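Long-range contacts in adenosylmethionine-8-amino-7-oxononanoate aminotransferase (Methanocaldococcus jannaschii, PDB 6ZHK), which probably catalyses the pyridoxal-phosphate-dependent transfer of the amino group of S-adenosyl-L-methionine to 8-amino-7-oxononanoate, giving 7,8-diaminononanoate for biotin synthesis: residues D83-S88 / G341-C346; I99-K104 / A348-L353; V116-D121 / L308-T313; S61-L66 / L299-T304; R41-Y46 / G68-E73. One frame throughout, in Å; residues are numbered along the deposited sequence.

Contact 1: D83-S88 / G341-C346; sequences DKICHS and GNQLLC
Gln-343, in the first turn of helix 343-358, gives the largest share of the contact with the loop 83-88. Its CB lies 3.5 Å from Ile-85 O, and CG still borders the same carbonyl. A bend at chi2 (90°) then swings the amide toward Ser-88, where both of its ends are engaged. OE1 accepts from Ser-88 N at 2.9 Å, with the donor in the carbonyl plane on a lone pair. NE2 donates to Ser-88 OG at 3.0 Å, the N-H...O angle being 159°, and also rests 3.6 Å from Ile-85 CG2. Two bonds of opposite sense to one residue define which end of the amide is which and fix its rotation.

Cys-86 O faces the start of the helix, taking weak bonds from Gln-343 N and Leu-344 N, while Cys-86 SG packs on Leu-344 CD1 at 3.7 Å. Asn-342 holds its amide within 12° of parallel to the His-87 ring; its ND2 is bonded to Tyr-307 O of the second subunit, and its OD1 accepts from Leu-345 N at 2.9 Å. That last bond identifies an asparagine N-cap, here a helix start docked against a loop at the dimer interface.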
# COMPACT_ATOMS: atom_id res chain seq x y z
N ASP A 83 -1.63 21.64 -9.04
CA ASP A 83 -1.11 23.01 -9.20
C ASP A 83 -0.74 23.67 -7.87
O ASP A 83 -0.08 24.69 -7.87
CB ASP A 83 -2.15 23.94 -9.82
CG ASP A 83 -2.43 23.60 -11.27
OD1 ASP A 83 -1.48 23.17 -11.95
OD2 ASP A 83 -3.59 23.85 -11.71
N LYS A 84 -1.14 23.11 -6.72
CA LYS A 84 -0.77 23.63 -5.41
C LYS A 84 0.43 22.85 -4.88
O LYS A 84 1.49 23.42 -4.62
CB LYS A 84 -1.96 23.54 -4.46
CG LYS A 84 -3.01 24.63 -4.71
CD LYS A 84 -4.28 24.41 -3.94
CE LYS A 84 -4.62 25.61 -3.10
NZ LYS A 84 -5.94 25.46 -2.47
N ILE A 85 0.22 21.55 -4.62
CA ILE A 85 1.27 20.62 -4.22
C ILE A 85 0.71 19.19 -4.26
O ILE A 85 -0.41 18.94 -3.79
CB ILE A 85 1.81 20.96 -2.82
CG1 ILE A 85 2.97 20.03 -2.43
CG2 ILE A 85 0.68 20.99 -1.78
CD1 ILE A 85 3.60 20.42 -1.04
N CYS A 86 1.53 18.26 -4.76
CA CYS A 86 1.10 16.88 -4.92
C CYS A 86 1.28 16.12 -3.60
O CYS A 86 0.47 15.30 -3.25
CB CYS A 86 1.87 16.21 -6.03
SG CYS A 86 1.45 16.92 -7.66
N HIS A 87 2.39 16.38 -2.91
CA HIS A 87 2.62 15.61 -1.70
C HIS A 87 3.52 16.35 -0.71
O HIS A 87 4.68 16.65 -0.99
CB HIS A 87 3.26 14.26 -2.01
CG HIS A 87 3.43 13.49 -0.74
ND1 HIS A 87 2.35 12.92 -0.04
CD2 HIS A 87 4.54 13.25 -0.02
CE1 HIS A 87 2.81 12.35 1.08
NE2 HIS A 87 4.15 12.58 1.12
N SER A 88 3.03 16.48 0.50
CA SER A 88 3.92 16.68 1.64
C SER A 88 3.46 15.77 2.79
O SER A 88 2.29 15.40 2.81
CB SER A 88 3.97 18.15 2.05
OG SER A 88 2.67 18.51 2.55
N GLY A 341 -1.66 10.22 3.74
CA GLY A 341 -2.36 11.49 3.55
C GLY A 341 -1.97 12.32 2.32
O GLY A 341 -2.16 13.55 2.28
N ASN A 342 -1.45 11.69 1.25
CA ASN A 342 -0.99 12.42 0.06
C ASN A 342 -2.11 13.36 -0.49
O ASN A 342 -3.27 12.97 -0.56
CB ASN A 342 -0.62 11.37 -1.01
CG ASN A 342 -0.46 11.97 -2.38
OD1 ASN A 342 -1.42 12.19 -3.09
ND2 ASN A 342 0.78 12.06 -2.82
N GLN A 343 -1.77 14.59 -0.87
CA GLN A 343 -2.78 15.59 -1.26
C GLN A 343 -3.58 15.20 -2.51
O GLN A 343 -4.79 15.42 -2.53
CB GLN A 343 -2.19 17.00 -1.48
CG GLN A 343 -1.76 17.66 -0.17
CD GLN A 343 -0.32 17.39 0.22
OE1 GLN A 343 0.19 16.26 0.22
NE2 GLN A 343 0.29 18.42 0.76
N LEU A 344 -2.92 14.67 -3.55
CA LEU A 344 -3.69 14.19 -4.71
C LEU A 344 -4.71 13.11 -4.33
O LEU A 344 -5.88 13.18 -4.74
CB LEU A 344 -2.74 13.70 -5.79
CG LEU A 344 -1.76 14.76 -6.30
CD1 LEU A 344 -0.95 14.17 -7.45
CD2 LEU A 344 -2.48 16.13 -6.72
N LEU A 345 -4.31 12.13 -3.48
CA LEU A 345 -5.24 11.07 -3.10
C LEU A 345 -6.41 11.72 -2.39
O LEU A 345 -7.55 11.37 -2.65
CB LEU A 345 -4.61 10.03 -2.13
CG LEU A 345 -3.24 9.50 -2.56
CD1 LEU A 345 -2.75 8.38 -1.65
CD2 LEU A 345 -3.28 8.94 -3.97
N CYS A 346 -6.12 12.69 -1.50
CA CYS A 346 -7.20 13.18 -0.66
C CYS A 346 -8.11 14.12 -1.47
O CYS A 346 -9.33 14.21 -1.23
CB CYS A 346 -6.60 13.98 0.50
SG CYS A 346 -5.81 12.94 1.75

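Contact 2: I99-K104 / A348-L353; sequences ILLAKK and AALATL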
# COMPACT_ATOMS: atom_id res chain seq x y z
N ILE A 99 -6.77 17.23 6.04
CA ILE A 99 -7.50 17.70 7.22
C ILE A 99 -8.97 17.80 6.85
O ILE A 99 -9.84 17.43 7.65
CB ILE A 99 -6.93 19.05 7.74
CG1 ILE A 99 -5.52 18.86 8.29
CG2 ILE A 99 -7.84 19.62 8.83
CD1 ILE A 99 -4.67 20.13 8.38
N LEU A 100 -9.26 18.45 5.70
CA LEU A 100 -10.67 18.61 5.31
C LEU A 100 -11.33 17.24 5.11
O LEU A 100 -12.46 16.98 5.50
CB LEU A 100 -10.73 19.42 4.01
CG LEU A 100 -10.11 20.81 4.05
CD1 LEU A 100 -10.20 21.48 2.68
CD2 LEU A 100 -10.86 21.67 5.07
N LEU A 101 -10.60 16.33 4.47
CA LEU A 101 -11.13 15.00 4.24
C LEU A 101 -11.33 14.23 5.56
O LEU A 101 -12.34 13.49 5.70
CB LEU A 101 -10.14 14.24 3.35
CG LEU A 101 -10.57 12.79 3.11
CD1 LEU A 101 -11.98 12.74 2.46
CD2 LEU A 101 -9.54 12.11 2.20
N ALA A 102 -10.43 14.42 6.56
CA ALA A 102 -10.57 13.61 7.78
C ALA A 102 -11.87 14.05 8.47
O ALA A 102 -12.62 13.24 8.98
CB ALA A 102 -9.37 13.73 8.71
N LYS A 103 -12.13 15.35 8.50
CA LYS A 103 -13.37 15.82 9.12
C LYS A 103 -14.58 15.26 8.35
O LYS A 103 -15.56 14.84 8.95
CB LYS A 103 -13.37 17.34 9.15
CG LYS A 103 -14.70 17.95 9.65
CD LYS A 103 -14.55 19.43 10.02
CE LYS A 103 -15.86 20.14 10.30
NZ LYS A 103 -16.81 19.26 11.02
N LYS A 104 -14.54 15.27 7.02
CA LYS A 104 -15.69 14.75 6.29
C LYS A 104 -15.92 13.27 6.59
O LYS A 104 -17.06 12.82 6.72
CB LYS A 104 -15.50 14.89 4.78
CG LYS A 104 -15.51 16.31 4.20
CD LYS A 104 -16.77 17.12 4.41
CE LYS A 104 -16.85 18.27 3.41
NZ LYS A 104 -17.69 19.36 3.96
N ALA A 348 -9.02 13.64 -4.60
CA ALA A 348 -10.00 12.80 -5.30
C ALA A 348 -11.13 12.42 -4.34
O ALA A 348 -12.31 12.45 -4.72
CB ALA A 348 -9.40 11.59 -5.95
N ALA A 349 -10.76 12.05 -3.10
CA ALA A 349 -11.79 11.62 -2.16
C ALA A 349 -12.73 12.76 -1.78
O ALA A 349 -13.92 12.53 -1.57
CB ALA A 349 -11.19 11.01 -0.90
N LEU A 350 -12.17 13.97 -1.58
CA LEU A 350 -12.99 15.13 -1.26
C LEU A 350 -14.03 15.33 -2.35
O LEU A 350 -15.22 15.51 -2.03
CB LEU A 350 -12.12 16.39 -1.10
CG LEU A 350 -11.39 16.49 0.24
CD1 LEU A 350 -10.34 17.62 0.20
CD2 LEU A 350 -12.37 16.74 1.40
N ALA A 351 -13.58 15.28 -3.62
CA ALA A 351 -14.53 15.45 -4.71
C ALA A 351 -15.60 14.36 -4.69
O ALA A 351 -16.78 14.65 -4.93
CB ALA A 351 -13.87 15.47 -6.08
N THR A 352 -15.16 13.12 -4.41
CA THR A 352 -16.07 11.99 -4.36
C THR A 352 -17.17 12.26 -3.34
O THR A 352 -18.37 12.06 -3.66
CB THR A 352 -15.35 10.65 -4.16
OG1 THR A 352 -14.48 10.50 -5.28
CG2 THR A 352 -16.26 9.43 -4.17
N LEU A 353 -16.78 12.65 -2.12
CA LEU A 353 -17.80 12.80 -1.08
C LEU A 353 -18.75 13.93 -1.46
O LEU A 353 -19.94 13.90 -1.11
CB LEU A 353 -17.17 13.11 0.27
CG LEU A 353 -16.47 11.91 0.90
CD1 LEU A 353 -15.65 12.33 2.12
CD2 LEU A 353 -17.50 10.86 1.25
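Helix-helix packing within the helical layer over the main sheet joins 99-104 to 348-353: the axes of the two short segments approach to 9.7 Å and their directions differ by 40°. Leu-350 reaches past the facing side chains to the backbone. Its CD2 lies 3.6 Å from Leu-101 CA and also touches Leu-100 CB at 4.1 Å, so that one methyl is set against a turn of helix rather than against a single side chain.

Leu-101 answers in the other direction. With CG anti to the backbone N (chi1 177°), its two methyls fork over the facing helix: CD2 meets Ala-349 CB at 3.7 Å, and CD1 meets Leu-353 CD1, also at 3.7 Å, the two leucine side chains crossing at about a right angle. Ala-349, with only a methyl, probably leaves room for this fork. Leu-353 CD1 is shared, lying 3.7 Å from Lys-104 CB; the lysine contributes only its first carbons here, and its amine leads away from the facing helix.

Leu-101 also rests on Tyr-118 of strand 115-119, and Leu-100 on Trp-16 of the second subunit. Purely apolar interdigitation of this kind is characteristic of the helices flanking the sheet in an alpha/beta/alpha aminotransferase domain.

Contact 3: V116-D121 / L308-T313; sequences VFYSED and LPLAAT
Phe-117 and Thr-313 exchange two backbone hydrogen bonds, as do Ser-119 and Ala-311. Phe-117 N reaches Thr-313 O at 3.0 Å, and Ala-311 N reaches Ser-119 O at 2.7 Å. The first pair is the flatter: in the second, each donor stands well above the carbonyl plane of its acceptor, by 54° for Ser-119 N on Ala-311 O. Tyr-118 and Ala-312 form the non-hydrogen-bonded pair between them. This is antiparallel pairing at one margin of the seven-stranded sheet of the large domain: 311-315 runs against both its neighbours, 115-119 and 296-299, while the remaining strands are parallel, the pattern of fold type I pyridoxal-phosphate enzymes.

Water bridges extend the polar contact. One water donates to Phe-117 O and to Thr-313 OG1, each at 2.8 Å, and is bonded to Ser-119 OG; Thr-313 OG1 is also bonded to Ala-125 O. A second water joins Glu-120 O to Leu-310 O, beyond strand 116-119 and before 311-313.

Van der Waals contacts differ between the faces. On that of Tyr-118, Val-116 CG1 lies 3.6 Å above the ring plane, offset toward the rim, and Leu-310 CD1 approaches Tyr-118 CD1 at 4.2 Å; the ring's OH is bonded to Ser-98 O. On the other, Ala-311 CB abuts Asp-121 O at 3.4 Å, beside Gly-122, a predicted cofactor-binding residue. Asp-121 runs alongside Pro-309, its OD1 3.8 Å from Pro-309 CB.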
# COMPACT_ATOMS: atom_id res chain seq x y z
N VAL A 116 -9.07 9.14 12.23
CA VAL A 116 -8.80 8.69 10.86
C VAL A 116 -7.29 8.48 10.74
O VAL A 116 -6.54 9.41 11.03
CB VAL A 116 -9.24 9.76 9.81
CG1 VAL A 116 -8.70 9.42 8.42
CG2 VAL A 116 -10.75 9.84 9.76
N PHE A 117 -6.88 7.26 10.35
CA PHE A 117 -5.48 6.99 10.06
C PHE A 117 -5.43 6.59 8.59
O PHE A 117 -6.02 5.57 8.20
CB PHE A 117 -5.00 5.81 10.94
CG PHE A 117 -3.50 5.67 10.93
CD1 PHE A 117 -2.83 5.20 9.81
CD2 PHE A 117 -2.78 6.07 12.04
CE1 PHE A 117 -1.43 5.17 9.78
CE2 PHE A 117 -1.39 6.00 12.04
CZ PHE A 117 -0.73 5.61 10.90
N TYR A 118 -4.66 7.32 7.77
CA TYR A 118 -4.70 7.11 6.33
C TYR A 118 -3.63 6.11 5.88
O TYR A 118 -2.60 5.98 6.51
CB TYR A 118 -4.31 8.40 5.60
CG TYR A 118 -5.40 9.48 5.66
CD1 TYR A 118 -6.60 9.31 4.98
CD2 TYR A 118 -5.19 10.68 6.35
CE1 TYR A 118 -7.56 10.32 4.99
CE2 TYR A 118 -6.13 11.69 6.36
CZ TYR A 118 -7.33 11.49 5.70
OH TYR A 118 -8.30 12.46 5.66
N SER A 119 -3.90 5.45 4.75
CA SER A 119 -2.94 4.60 4.06
C SER A 119 -3.34 4.58 2.58
O SER A 119 -4.21 5.36 2.17
CB SER A 119 -2.91 3.19 4.66
OG SER A 119 -4.16 2.54 4.58
N GLU A 120 -2.73 3.69 1.79
CA GLU A 120 -2.96 3.71 0.35
C GLU A 120 -3.91 2.62 -0.10
O GLU A 120 -4.70 2.89 -0.98
CB GLU A 120 -1.65 3.58 -0.43
CG GLU A 120 -0.87 4.88 -0.42
CD GLU A 120 -0.25 5.25 0.91
OE1 GLU A 120 0.48 4.38 1.49
OE2 GLU A 120 -0.57 6.38 1.39
N ASP A 121 -3.90 1.43 0.52
CA ASP A 121 -4.64 0.28 -0.02
C ASP A 121 -5.43 -0.34 1.13
O ASP A 121 -4.99 -0.24 2.28
CB ASP A 121 -3.69 -0.81 -0.55
CG ASP A 121 -2.90 -0.29 -1.74
OD1 ASP A 121 -3.46 0.53 -2.50
OD2 ASP A 121 -1.71 -0.71 -1.92
N LEU A 308 -7.81 6.88 -7.61
CA LEU A 308 -6.49 6.84 -6.98
C LEU A 308 -6.52 5.89 -5.76
O LEU A 308 -7.58 5.63 -5.14
CB LEU A 308 -6.10 8.26 -6.53
CG LEU A 308 -5.50 9.19 -7.58
CD1 LEU A 308 -5.47 10.64 -7.05
CD2 LEU A 308 -4.06 8.75 -7.94
N PRO A 309 -5.36 5.40 -5.32
CA PRO A 309 -5.26 4.53 -4.15
C PRO A 309 -5.26 5.35 -2.86
O PRO A 309 -4.21 5.73 -2.35
CB PRO A 309 -3.93 3.79 -4.38
CG PRO A 309 -3.10 4.77 -5.07
CD PRO A 309 -4.05 5.50 -6.01
N LEU A 310 -6.44 5.45 -2.26
CA LEU A 310 -6.49 5.90 -0.87
C LEU A 310 -7.21 4.88 0.01
O LEU A 310 -8.20 4.28 -0.42
CB LEU A 310 -7.18 7.26 -0.79
CG LEU A 310 -7.14 7.92 0.60
CD1 LEU A 310 -5.69 8.20 1.00
CD2 LEU A 310 -7.93 9.23 0.55
N ALA A 311 -6.70 4.69 1.23
CA ALA A 311 -7.47 3.92 2.18
C ALA A 311 -7.46 4.63 3.53
O ALA A 311 -6.71 5.59 3.74
CB ALA A 311 -6.95 2.52 2.23
N ALA A 312 -8.38 4.23 4.42
CA ALA A 312 -8.42 4.81 5.77
C ALA A 312 -8.83 3.76 6.79
O ALA A 312 -9.64 2.85 6.50
CB ALA A 312 -9.45 5.93 5.76
N THR A 313 -8.28 3.87 8.01
CA THR A 313 -8.74 3.05 9.11
C THR A 313 -9.31 4.00 10.16
O THR A 313 -8.61 4.86 10.66
CB THR A 313 -7.53 2.29 9.70
OG1 THR A 313 -6.88 1.58 8.63
CG2 THR A 313 -7.94 1.35 10.81
O HOH W 1 -5.46 3.20 6.88
O HOH W 2 -7.22 2.03 -1.93

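Contact 4: S61-L66 / L299-T304; sequences SIWCNL and LGKGLT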
# COMPACT_ATOMS: atom_id res chain seq x y z
N SER A 61 -13.85 -1.79 -12.63
CA SER A 61 -12.38 -1.80 -12.53
C SER A 61 -11.94 -2.45 -11.19
O SER A 61 -10.98 -2.01 -10.55
CB SER A 61 -11.71 -0.46 -12.81
OG SER A 61 -12.13 0.10 -14.07
N ILE A 62 -12.64 -3.56 -10.86
CA ILE A 62 -12.39 -4.37 -9.67
C ILE A 62 -12.85 -3.58 -8.42
O ILE A 62 -12.11 -3.45 -7.40
CB ILE A 62 -10.95 -4.94 -9.58
CG1 ILE A 62 -10.33 -5.31 -10.93
CG2 ILE A 62 -10.87 -6.10 -8.54
CD1 ILE A 62 -11.01 -6.46 -11.65
N TRP A 63 -14.09 -3.08 -8.53
CA TRP A 63 -14.95 -2.80 -7.38
C TRP A 63 -14.51 -1.48 -6.73
O TRP A 63 -14.80 -1.27 -5.55
CB TRP A 63 -14.95 -3.95 -6.34
CG TRP A 63 -15.00 -5.37 -6.83
CD1 TRP A 63 -15.27 -5.83 -8.09
CD2 TRP A 63 -14.70 -6.55 -6.05
NE1 TRP A 63 -15.18 -7.21 -8.14
CE2 TRP A 63 -14.79 -7.67 -6.92
CE3 TRP A 63 -14.32 -6.76 -4.72
CZ2 TRP A 63 -14.56 -8.97 -6.47
CZ3 TRP A 63 -14.09 -8.05 -4.27
CH2 TRP A 63 -14.25 -9.14 -5.13
N CYS A 64 -13.91 -0.59 -7.52
CA CYS A 64 -13.56 0.75 -7.03
C CYS A 64 -14.23 1.91 -7.78
O CYS A 64 -14.29 3.03 -7.25
CB CYS A 64 -12.05 0.94 -7.00
SG CYS A 64 -11.30 0.94 -8.66
N ASN A 65 -14.62 1.71 -9.04
CA ASN A 65 -15.08 2.86 -9.82
C ASN A 65 -16.52 3.19 -9.42
O ASN A 65 -17.36 2.32 -9.47
CB ASN A 65 -14.89 2.59 -11.32
CG ASN A 65 -15.36 3.77 -12.16
OD1 ASN A 65 -16.55 4.06 -12.25
ND2 ASN A 65 -14.39 4.56 -12.58
N LEU A 66 -16.83 4.42 -9.02
CA LEU A 66 -18.19 4.68 -8.55
C LEU A 66 -18.98 5.40 -9.63
O LEU A 66 -20.17 5.21 -9.72
CB LEU A 66 -18.12 5.64 -7.35
CG LEU A 66 -17.52 5.07 -6.05
CD1 LEU A 66 -17.69 6.09 -4.96
CD2 LEU A 66 -18.16 3.72 -5.68
N LEU A 299 -11.66 1.36 5.18
CA LEU A 299 -12.22 1.87 3.92
C LEU A 299 -11.13 1.93 2.85
O LEU A 299 -9.94 1.98 3.14
CB LEU A 299 -12.72 3.29 4.15
CG LEU A 299 -13.78 3.43 5.26
CD1 LEU A 299 -14.16 4.89 5.46
CD2 LEU A 299 -15.00 2.60 4.89
N GLY A 300 -11.55 1.90 1.58
CA GLY A 300 -10.59 1.93 0.49
C GLY A 300 -11.40 1.96 -0.82
O GLY A 300 -12.58 2.33 -0.82
N LYS A 301 -10.79 1.50 -1.91
CA LYS A 301 -11.40 1.34 -3.23
C LYS A 301 -12.20 2.58 -3.61
O LYS A 301 -11.59 3.50 -4.10
CB LYS A 301 -12.27 0.08 -3.35
CG LYS A 301 -11.51 -1.22 -3.45
CD LYS A 301 -12.42 -2.47 -3.42
CE LYS A 301 -11.66 -3.77 -3.26
NZ LYS A 301 -10.89 -4.06 -4.47
N GLY A 302 -13.53 2.59 -3.35
CA GLY A 302 -14.39 3.65 -3.87
C GLY A 302 -14.19 5.02 -3.21
O GLY A 302 -14.79 6.00 -3.63
N LEU A 303 -13.40 5.05 -2.12
CA LEU A 303 -13.07 6.27 -1.42
C LEU A 303 -12.73 7.41 -2.38
O LEU A 303 -13.15 8.54 -2.13
CB LEU A 303 -11.97 5.93 -0.39
CG LEU A 303 -11.39 7.06 0.42
CD1 LEU A 303 -12.45 7.84 1.22
CD2 LEU A 303 -10.41 6.47 1.42
N THR A 304 -11.90 7.16 -3.43
CA THR A 304 -11.49 8.21 -4.35
C THR A 304 -12.37 8.20 -5.61
O THR A 304 -12.00 8.80 -6.60
CB THR A 304 -10.03 8.00 -4.77
OG1 THR A 304 -10.06 6.69 -5.31
CG2 THR A 304 -9.12 8.06 -3.57
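Lys-301 makes the polar link between the two segments: its NZ donates to Ile-62 O at 3.2 Å, tilted 21° from the carbonyl plane. The amine's stronger partner is Thr-338 OG1 of the second subunit, so the tip of the side chain is gripped from both halves of the dimer. The chain is extended until its last torsion, where a bend (chi4 -69°) carries NZ to Ile-62 O.

Van der Waals contacts guide the aliphatic part. Lys-301 CB packs on Cys-64 CB at 3.8 Å, and CD passes 3.4 Å from Trp-63 O and near Trp-63 CB. The methylenes therefore run along the backbone of 62-64 and leave the amine to the polar partners.

Backbone-level contacts place the next residue. Gly-302 CA makes a CA-H...O contact with Cys-64 O at 3.4 Å, with 150° at the hydrogen, and Leu-66 CD1 presses on Gly-302 O at 3.2 Å. Having no side chain, Gly-302 lets Leu-66 lie close against it. Lys-301 O, meanwhile, is bonded to Tyr-339 OH of the second subunit.

A leucine in place of Lys-301 lacks the amine and would probably leave Ile-62 O and Thr-338 OG1 of the second subunit without this donor, besides removing the predicted point of cofactor attachment. Lys-301 is predicted to carry pyridoxal phosphate as an imine, a linkage absent from this structure; its amine instead rests on a carbonyl and a hydroxyl, consistent with a site without cofactor, in which residues of both subunits hold the lysine amine.

Contact 5: R41-Y46 / G68-E73; sequences RGEGNY and GHSRKE
Ser-70 and His-69 point toward the turn 43-46 and meet it in different ways. The serine hydroxyl, set between its own backbone N and carbonyl carbon (chi1 59°), accepts from Gly-44 N at 3.0 Å in an almost straight bond (176°). Glu-43 curls round to the same hydroxyl: CG leaves anti to the backbone N, and a bend at chi2 (64°) brings OE2 to 3.2 Å from Ser-70 OG. A water bonded to both oxygens closes the group. An alanine in place of Ser-70 lacks the hydroxyl and would probably leave Gly-44 N without its acceptor and the Glu-43 carboxylate free to turn.

His-69 presents its CB to Gly-42 CA at 3.7 Å, a spacing that a side chain on Gly-42 would obstruct. Its ring is turned so that Gly-44 O lies at the edge, near the ring plane, 3.7 Å from His-69 CD2, while NE2 is bonded to Asp-57. The same carbonyl accepts from His-69 N at 2.7 Å and comes within 3.2 Å of Gly-68 CA, where bulk would again not fit.

Within 41-46, Glu-43 and Tyr-46 exchange backbone bonds, Glu-43 N to Tyr-46 O measuring 2.9 Å, round a type II' turn with Gly-44 at its second position. The features are those of a two-residue beta hairpin, here joining strands 38-43 and 46-49, with the approach to helix 72-82 bonded across its turn.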
# COMPACT_ATOMS: atom_id res chain seq x y z
N ARG A 41 -8.35 4.74 -22.71
CA ARG A 41 -9.05 5.86 -22.13
C ARG A 41 -10.38 5.32 -21.64
O ARG A 41 -10.64 4.12 -21.72
CB ARG A 41 -9.10 7.07 -23.09
CG ARG A 41 -10.08 6.93 -24.25
CD ARG A 41 -9.94 7.95 -25.40
NE ARG A 41 -10.56 7.39 -26.60
CZ ARG A 41 -9.97 6.81 -27.66
NH1 ARG A 41 -8.65 6.73 -27.76
NH2 ARG A 41 -10.72 6.33 -28.64
N GLY A 42 -11.17 6.19 -21.03
CA GLY A 42 -12.48 5.86 -20.52
C GLY A 42 -13.47 7.00 -20.76
O GLY A 42 -13.10 8.19 -20.81
N GLU A 43 -14.75 6.64 -20.91
CA GLU A 43 -15.77 7.65 -20.98
C GLU A 43 -17.05 7.13 -20.34
O GLU A 43 -17.54 6.07 -20.70
CB GLU A 43 -16.09 7.96 -22.45
CG GLU A 43 -17.00 9.19 -22.59
CD GLU A 43 -16.44 10.54 -22.13
OE1 GLU A 43 -15.20 10.77 -22.29
OE2 GLU A 43 -17.25 11.37 -21.62
N GLY A 44 -17.57 7.87 -19.35
CA GLY A 44 -18.74 7.42 -18.60
C GLY A 44 -18.48 6.03 -18.03
O GLY A 44 -17.38 5.78 -17.51
N ASN A 45 -19.42 5.10 -18.24
CA ASN A 45 -19.29 3.79 -17.66
C ASN A 45 -18.49 2.81 -18.52
O ASN A 45 -18.58 1.60 -18.29
CB ASN A 45 -20.67 3.24 -17.27
CG ASN A 45 -21.35 4.15 -16.27
OD1 ASN A 45 -20.70 4.65 -15.33
ND2 ASN A 45 -22.66 4.37 -16.46
N TYR A 46 -17.67 3.32 -19.45
CA TYR A 46 -17.07 2.49 -20.47
C TYR A 46 -15.55 2.64 -20.53
O TYR A 46 -15.03 3.74 -20.45
CB TYR A 46 -17.59 2.89 -21.87
CG TYR A 46 -19.01 2.44 -22.02
CD1 TYR A 46 -20.06 3.18 -21.48
CD2 TYR A 46 -19.27 1.21 -22.61
CE1 TYR A 46 -21.36 2.68 -21.54
CE2 TYR A 46 -20.57 0.72 -22.71
CZ TYR A 46 -21.61 1.47 -22.18
OH TYR A 46 -22.84 0.87 -22.27
N GLY A 68 -18.00 6.35 -13.01
CA GLY A 68 -17.57 6.35 -14.40
C GLY A 68 -16.13 6.81 -14.51
O GLY A 68 -15.53 7.17 -13.48
N HIS A 69 -15.60 6.83 -15.73
CA HIS A 69 -14.20 7.10 -16.00
C HIS A 69 -13.94 8.51 -16.50
O HIS A 69 -12.78 8.82 -16.85
CB HIS A 69 -13.65 6.06 -17.00
CG HIS A 69 -13.62 4.69 -16.43
ND1 HIS A 69 -12.60 4.27 -15.55
CD2 HIS A 69 -14.50 3.67 -16.54
CE1 HIS A 69 -12.82 3.01 -15.26
NE2 HIS A 69 -13.99 2.62 -15.81
N SER A 70 -14.96 9.38 -16.49
CA SER A 70 -14.73 10.75 -16.95
C SER A 70 -15.53 11.73 -16.09
O SER A 70 -16.17 12.66 -16.57
CB SER A 70 -15.06 10.86 -18.44
OG SER A 70 -16.43 10.51 -18.62
N ARG A 71 -15.46 11.53 -14.78
CA ARG A 71 -16.26 12.33 -13.89
C ARG A 71 -15.51 13.62 -13.60
O ARG A 71 -14.47 13.59 -12.97
CB ARG A 71 -16.58 11.57 -12.60
CG ARG A 71 -17.54 12.34 -11.70
CD ARG A 71 -18.94 12.18 -12.24
NE ARG A 71 -19.72 13.21 -11.58
CZ ARG A 71 -21.00 13.08 -11.25
NH1 ARG A 71 -21.64 11.95 -11.52
NH2 ARG A 71 -21.64 14.08 -10.65
N LYS A 72 -16.05 14.77 -14.06
CA LYS A 72 -15.27 16.00 -14.11
C LYS A 72 -14.84 16.51 -12.74
O LYS A 72 -13.71 16.99 -12.61
CB LYS A 72 -16.01 17.14 -14.85
CG LYS A 72 -16.14 16.92 -16.35
N GLU A 73 -15.73 16.41 -11.73
CA GLU A 73 -15.41 16.99 -10.43
C GLU A 73 -14.15 16.34 -9.84
O GLU A 73 -13.35 17.01 -9.17
CB GLU A 73 -16.54 16.74 -9.43
CG GLU A 73 -17.86 17.44 -9.77
CD GLU A 73 -18.82 16.57 -10.56
OE1 GLU A 73 -18.36 15.78 -11.39
OE2 GLU A 73 -20.03 16.65 -10.31
O HOH W 3 -18.10 12.29 -19.29

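Overall arrangement
Contacts 1 to 3 cluster, centres 12 to 13 Å apart. Contacts 1 and 2 use successive turns of helix 343-358; contact 3 lies on the margin of the seven-stranded sheet, meeting contact 2 through Tyr-118 and Leu-101. Contact 4, 12 Å from contact 3, continues from the adjoining strand 296-299 to the predicted cofactor lysine, and contact 5, 14 Å beyond it, joins the hairpin of the four-stranded sheet to the approach to helix 72-82. Along the chain contact 5 closes first; contacts 1 to 4 each pair a segment before residue 122 with one after 298, so distant parts are joined, contacts 3 and 4 lying by predicted cofactor and substrate residues. All five touch the second subunit, fitting the homodimer.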